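Local coordinates for gala protein type 1, 3 or 4 (PDB 4XA9) that is a leucine-rich repeat protein that probably binds small GTPases and may act as a GTPase activator, at residues G218-L230 against R235-E247. Sequence-based numbering, arbitrary orientation.
Sequences GSNQITAAGKKIL and RITDLDLIGNPIE
The asparagine ladder of the leucine-rich repeat solenoid joins the turn after strand 214-216 to the turn after strand 238-240, which forms the C-terminal edge of the sheet within the chain. N244 carries it: its side chain points into the preceding coil, where OD1 accepts from N220 N at 2.9 Å and from I222 N at 3.1 Å. The two donors arrive from opposite faces of the amide, both well out of its plane, so the oxygen is gripped from two sides; the I222 bond is the straighter, at 150° against 132°. N244 ND2 turns back to L241 O (2.7 Å), which lies nearly in the amide plane, and also donates to L217 O, so bonds at both ends of the buried amide fix its rotation. N220 holds the equivalent place one coil earlier, its ND2 bonded to L193 O and its OD1 to I198 N. Beside the ladder, S219 N donates to I242 O, and a water spans the same carbonyl and S219 OG.

Apolar packing continues toward helix 224-230, which crosses over between the two strands in a right-handed beta-alpha-beta unit. L241 splits its methyls: CD2 meets L230 CD1 at 3.6 Å and I222 CD1 from another side, while CD1 rests against K227 CB and CG. K227 sends its CG away from the backbone N (chi1 169°), which carries the aliphatic chain past L241 and across I246 at about a right angle; in the conformer described here, NZ forms a salt bridge with E231. L239 CD2 touches L230 CB, and L230 also touches L215 of strand 214-216. T223 OG1 caps the helix by accepting from A225 N and is also hydrogen-bonded to D200 OD2. A224 CB packs on I246 CG2 at 3.9 Å, and a water accepts from A224 N (2.8 Å) and, less certainly because E247 is poorly ordered, from E247 N (2.9 Å).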
loop_
_atom_site.group_PDB
_atom_site.type_symbol
_atom_site.label_atom_id
_atom_site.label_comp_id
_atom_site.label_asym_id
_atom_site.label_seq_id
_atom_site.Cartn_x
_atom_site.Cartn_y
_atom_site.Cartn_z
ATOM N N GLY A 218 -0.559 3.224 -14.670
ATOM C CA GLY A 218 -0.005 1.884 -14.584
ATOM C C GLY A 218 -1.040 0.800 -14.326
ATOM O O GLY A 218 -2.105 1.065 -13.766
ATOM N N SER A 219 -0.725 -0.417 -14.760
ATOM C CA SER A 219 -1.544 -1.591 -14.480
ATOM C C SER A 219 -3.013 -1.393 -14.821
ATOM O O SER A 219 -3.893 -1.692 -14.013
ATOM C CB SER A 219 -1.410 -1.991 -13.011
ATOM O OG SER A 219 -0.079 -2.375 -12.725
ATOM N N ASN A 220 -3.270 -0.859 -16.009
ATOM C CA ASN A 220 -4.616 -0.814 -16.541
ATOM C C ASN A 220 -4.674 -1.738 -17.754
ATOM O O ASN A 220 -3.986 -2.759 -17.775
ATOM C CB ASN A 220 -5.024 0.618 -16.891
ATOM C CG ASN A 220 -5.428 1.429 -15.660
ATOM O OD1 ASN A 220 -6.517 1.247 -15.129
ATOM N ND2 ASN A 220 -4.567 2.342 -15.229
ATOM N N GLN A 221 -5.473 -1.386 -18.759
ATOM C CA GLN A 221 -5.629 -2.230 -19.944
ATOM C C GLN A 221 -5.117 -1.524 -21.204
ATOM O O GLN A 221 -5.480 -1.883 -22.321
ATOM C CB GLN A 221 -7.096 -2.620 -20.134
ATOM C CG GLN A 221 -7.728 -3.322 -18.945
ATOM C CD GLN A 221 -9.226 -3.525 -19.125
ATOM O OE1 GLN A 221 -9.729 -3.603 -20.249
ATOM N NE2 GLN A 221 -9.950 -3.594 -18.011
ATOM N N ILE A 222 -4.283 -0.509 -21.014
ATOM C CA ILE A 222 -3.814 0.309 -22.125
ATOM C C ILE A 222 -2.840 -0.493 -22.995
ATOM O O ILE A 222 -2.013 -1.239 -22.474
ATOM C CB ILE A 222 -3.166 1.603 -21.591
ATOM C CG1 ILE A 222 -4.207 2.398 -20.795
ATOM C CG2 ILE A 222 -2.571 2.440 -22.715
ATOM C CD1 ILE A 222 -3.649 3.618 -20.078
ATOM N N THR A 223 -2.961 -0.369 -24.316
ATOM C CA THR A 223 -2.071 -1.092 -25.223
ATOM C C THR A 223 -1.018 -0.147 -25.793
ATOM O O THR A 223 -0.928 1.005 -25.378
ATOM C CB THR A 223 -2.844 -1.751 -26.386
ATOM O OG1 THR A 223 -3.262 -0.748 -27.323
ATOM C CG2 THR A 223 -4.062 -2.503 -25.866
ATOM N N ALA A 224 -0.221 -0.636 -26.742
ATOM C CA ALA A 224 0.803 0.193 -27.372
ATOM C C ALA A 224 0.178 1.338 -28.167
ATOM O O ALA A 224 0.797 2.385 -28.352
ATOM C CB ALA A 224 1.693 -0.646 -28.272
ATOM N N ALA A 225 -1.048 1.132 -28.637
ATOM C CA ALA A 225 -1.762 2.161 -29.383
ATOM C C ALA A 225 -2.078 3.335 -28.465
ATOM O O ALA A 225 -1.859 4.493 -28.826
ATOM C CB ALA A 225 -3.039 1.595 -29.996
ATOM N N GLY A 226 -2.585 3.024 -27.275
ATOM C CA GLY A 226 -2.871 4.036 -26.272
ATOM C C GLY A 226 -1.610 4.755 -25.834
ATOM O O GLY A 226 -1.604 5.971 -25.656
ATOM N N LYS A 227 -0.534 3.996 -25.656
ATOM C CA LYS A 227 0.754 4.577 -25.302
ATOM C C LYS A 227 1.186 5.589 -26.355
ATOM O O LYS A 227 1.645 6.682 -26.027
ATOM C CB LYS A 227 1.814 3.484 -25.149
ATOM C CG LYS A 227 3.241 4.003 -25.052
ATOM C CD LYS A 227 4.235 2.852 -24.968
ATOM C CE LYS A 227 5.670 3.338 -25.103
ATOM N NZ LYS A 227 6.038 4.293 -24.023
ATOM N N LYS A 228 1.028 5.224 -27.627
ATOM C CA LYS A 228 1.418 6.123 -28.707
ATOM C C LYS A 228 0.630 7.429 -28.626
ATOM O O LYS A 228 1.199 8.510 -28.755
ATOM C CB LYS A 228 1.225 5.460 -30.073
ATOM C CG LYS A 228 1.627 6.372 -31.217
ATOM C CD LYS A 228 2.432 5.643 -32.268
ATOM C CE LYS A 228 3.724 5.104 -31.686
ATOM N NZ LYS A 228 4.570 4.452 -32.720
ATOM N N ILE A 229 -0.674 7.325 -28.385
ATOM C CA ILE A 229 -1.530 8.505 -28.223
ATOM C C ILE A 229 -1.124 9.372 -27.023
ATOM O O ILE A 229 -1.019 10.596 -27.134
ATOM C CB ILE A 229 -3.007 8.102 -28.052
ATOM C CG1 ILE A 229 -3.510 7.387 -29.303
ATOM C CG2 ILE A 229 -3.874 9.323 -27.756
ATOM C CD1 ILE A 229 -4.953 6.937 -29.201
ATOM N N LEU A 230 -0.911 8.730 -25.877
ATOM C CA LEU A 230 -0.525 9.442 -24.661
ATOM C C LEU A 230 0.784 10.203 -24.849
ATOM O O LEU A 230 0.936 11.323 -24.358
ATOM C CB LEU A 230 -0.402 8.468 -23.482
ATOM C CG LEU A 230 -1.704 7.854 -22.945
ATOM C CD1 LEU A 230 -1.415 6.782 -21.906
ATOM C CD2 LEU A 230 -2.613 8.920 -22.348
ATOM N N ARG A 235 3.207 17.940 -22.703
ATOM C CA ARG A 235 3.044 18.649 -21.438
ATOM C C ARG A 235 3.272 17.702 -20.265
ATOM O O ARG A 235 3.703 18.112 -19.184
ATOM C CB ARG A 235 1.654 19.272 -21.344
ATOM C CG ARG A 235 1.410 20.401 -22.329
ATOM C CD ARG A 235 -0.060 20.804 -22.360
ATOM N NE ARG A 235 -0.914 19.742 -22.887
ATOM C CZ ARG A 235 -1.122 19.535 -24.185
ATOM N NH1 ARG A 235 -0.529 20.316 -25.078
ATOM N NH2 ARG A 235 -1.915 18.552 -24.595
ATOM N N ILE A 236 2.970 16.429 -20.486
ATOM C CA ILE A 236 3.149 15.418 -19.458
ATOM C C ILE A 236 4.609 14.987 -19.373
ATOM O O ILE A 236 5.097 14.244 -20.219
ATOM C CB ILE A 236 2.267 14.188 -19.726
ATOM C CG1 ILE A 236 0.799 14.608 -19.855
ATOM C CG2 ILE A 236 2.462 13.147 -18.626
ATOM C CD1 ILE A 236 -0.151 13.458 -20.138
ATOM N N THR A 237 5.299 15.452 -18.339
ATOM C CA THR A 237 6.711 15.145 -18.152
ATOM C C THR A 237 6.934 13.894 -17.299
ATOM O O THR A 237 8.036 13.343 -17.253
ATOM C CB THR A 237 7.441 16.332 -17.507
ATOM O OG1 THR A 237 6.730 16.746 -16.334
ATOM C CG2 THR A 237 7.508 17.496 -18.481
ATOM N N ASP A 238 5.887 13.459 -16.613
ATOM C CA ASP A 238 5.933 12.212 -15.862
ATOM C C ASP A 238 4.743 11.349 -16.238
ATOM O O ASP A 238 3.654 11.501 -15.684
ATOM C CB ASP A 238 5.964 12.476 -14.353
ATOM C CG ASP A 238 6.024 11.192 -13.530
ATOM O OD1 ASP A 238 6.310 10.112 -14.094
ATOM O OD2 ASP A 238 5.798 11.268 -12.308
ATOM N N LEU A 239 4.974 10.457 -17.198
ATOM C CA LEU A 239 3.974 9.515 -17.680
ATOM C C LEU A 239 4.343 8.103 -17.247
ATOM O O LEU A 239 5.410 7.608 -17.596
ATOM C CB LEU A 239 3.866 9.585 -19.208
ATOM C CG LEU A 239 2.851 8.650 -19.868
ATOM C CD1 LEU A 239 1.432 9.032 -19.473
ATOM C CD2 LEU A 239 3.011 8.665 -21.380
ATOM N N ASP A 240 3.466 7.453 -16.488
ATOM C CA ASP A 240 3.729 6.085 -16.032
ATOM C C ASP A 240 2.720 5.091 -16.593
ATOM O O ASP A 240 1.512 5.214 -16.372
ATOM C CB ASP A 240 3.722 6.011 -14.505
ATOM C CG ASP A 240 3.948 4.596 -13.987
ATOM O OD1 ASP A 240 4.691 3.834 -14.638
ATOM O OD2 ASP A 240 3.373 4.245 -12.933
ATOM N N LEU A 241 3.230 4.095 -17.309
ATOM C CA LEU A 241 2.384 3.081 -17.917
ATOM C C LEU A 241 2.816 1.666 -17.554
ATOM O O LEU A 241 2.322 0.705 -18.136
ATOM C CB LEU A 241 2.390 3.242 -19.433
ATOM C CG LEU A 241 1.688 4.489 -19.958
ATOM C CD1 LEU A 241 2.018 4.669 -21.424
ATOM C CD2 LEU A 241 0.181 4.362 -19.763
ATOM N N ILE A 242 3.751 1.547 -16.617
ATOM C CA ILE A 242 4.236 0.245 -16.163
ATOM C C ILE A 242 3.090 -0.715 -15.859
ATOM O O ILE A 242 2.133 -0.348 -15.181
ATOM C CB ILE A 242 5.111 0.387 -14.894
ATOM C CG1 ILE A 242 6.418 1.120 -15.216
ATOM C CG2 ILE A 242 5.380 -0.982 -14.255
ATOM C CD1 ILE A 242 7.290 1.366 -14.002
ATOM N N GLY A 243 3.173 -1.940 -16.366
ATOM C CA GLY A 243 2.204 -2.954 -15.994
ATOM C C GLY A 243 1.005 -3.074 -16.914
ATOM O O GLY A 243 0.164 -3.958 -16.730
ATOM N N ASN A 244 0.915 -2.185 -17.898
ATOM C CA ASN A 244 -0.088 -2.306 -18.958
ATOM C C ASN A 244 0.344 -3.317 -20.017
ATOM O O ASN A 244 1.543 -3.511 -20.239
ATOM C CB ASN A 244 -0.349 -0.951 -19.629
ATOM C CG ASN A 244 -1.104 0.003 -18.738
ATOM O OD1 ASN A 244 -2.324 -0.090 -18.610
ATOM N ND2 ASN A 244 -0.384 0.940 -18.126
ATOM N N PRO A 245 -0.631 -3.964 -20.683
ATOM C CA PRO A 245 -0.308 -4.925 -21.747
ATOM C C PRO A 245 0.167 -4.227 -23.022
ATOM O O PRO A 245 -0.538 -4.212 -24.031
ATOM C CB PRO A 245 -1.637 -5.648 -21.981
ATOM C CG PRO A 245 -2.677 -4.641 -21.606
ATOM C CD PRO A 245 -2.084 -3.857 -20.455
ATOM N N ILE A 246 1.361 -3.653 -22.964
ATOM C CA ILE A 246 1.926 -2.917 -24.087
ATOM C C ILE A 246 2.831 -3.812 -24.940
ATOM O O ILE A 246 3.669 -4.533 -24.406
ATOM C CB ILE A 246 2.721 -1.691 -23.589
ATOM C CG1 ILE A 246 1.802 -0.759 -22.786
ATOM C CG2 ILE A 246 3.395 -0.967 -24.749
ATOM C CD1 ILE A 246 2.493 0.467 -22.210
ATOM N N GLU A 247 2.646 -3.754 -26.257
ATOM C CA GLU A 247 3.392 -4.574 -27.219
ATOM C C GLU A 247 3.131 -6.059 -27.016
ATOM O O GLU A 247 2.528 -6.708 -27.871
ATOM C CB GLU A 247 4.896 -4.293 -27.134
ATOM C CG GLU A 247 5.284 -2.875 -27.499
ATOM C CD GLU A 247 6.733 -2.571 -27.179
ATOM O OE1 GLU A 247 7.473 -3.513 -26.823
ATOM O OE2 GLU A 247 7.131 -1.391 -27.286
HETATM O O HOH W 1 1.927 -0.081 -12.375
HETATM O O HOH W 2 -2.524 -4.562 -16.141
HETATM O O HOH W 3 0.071 -3.362 -27.460
#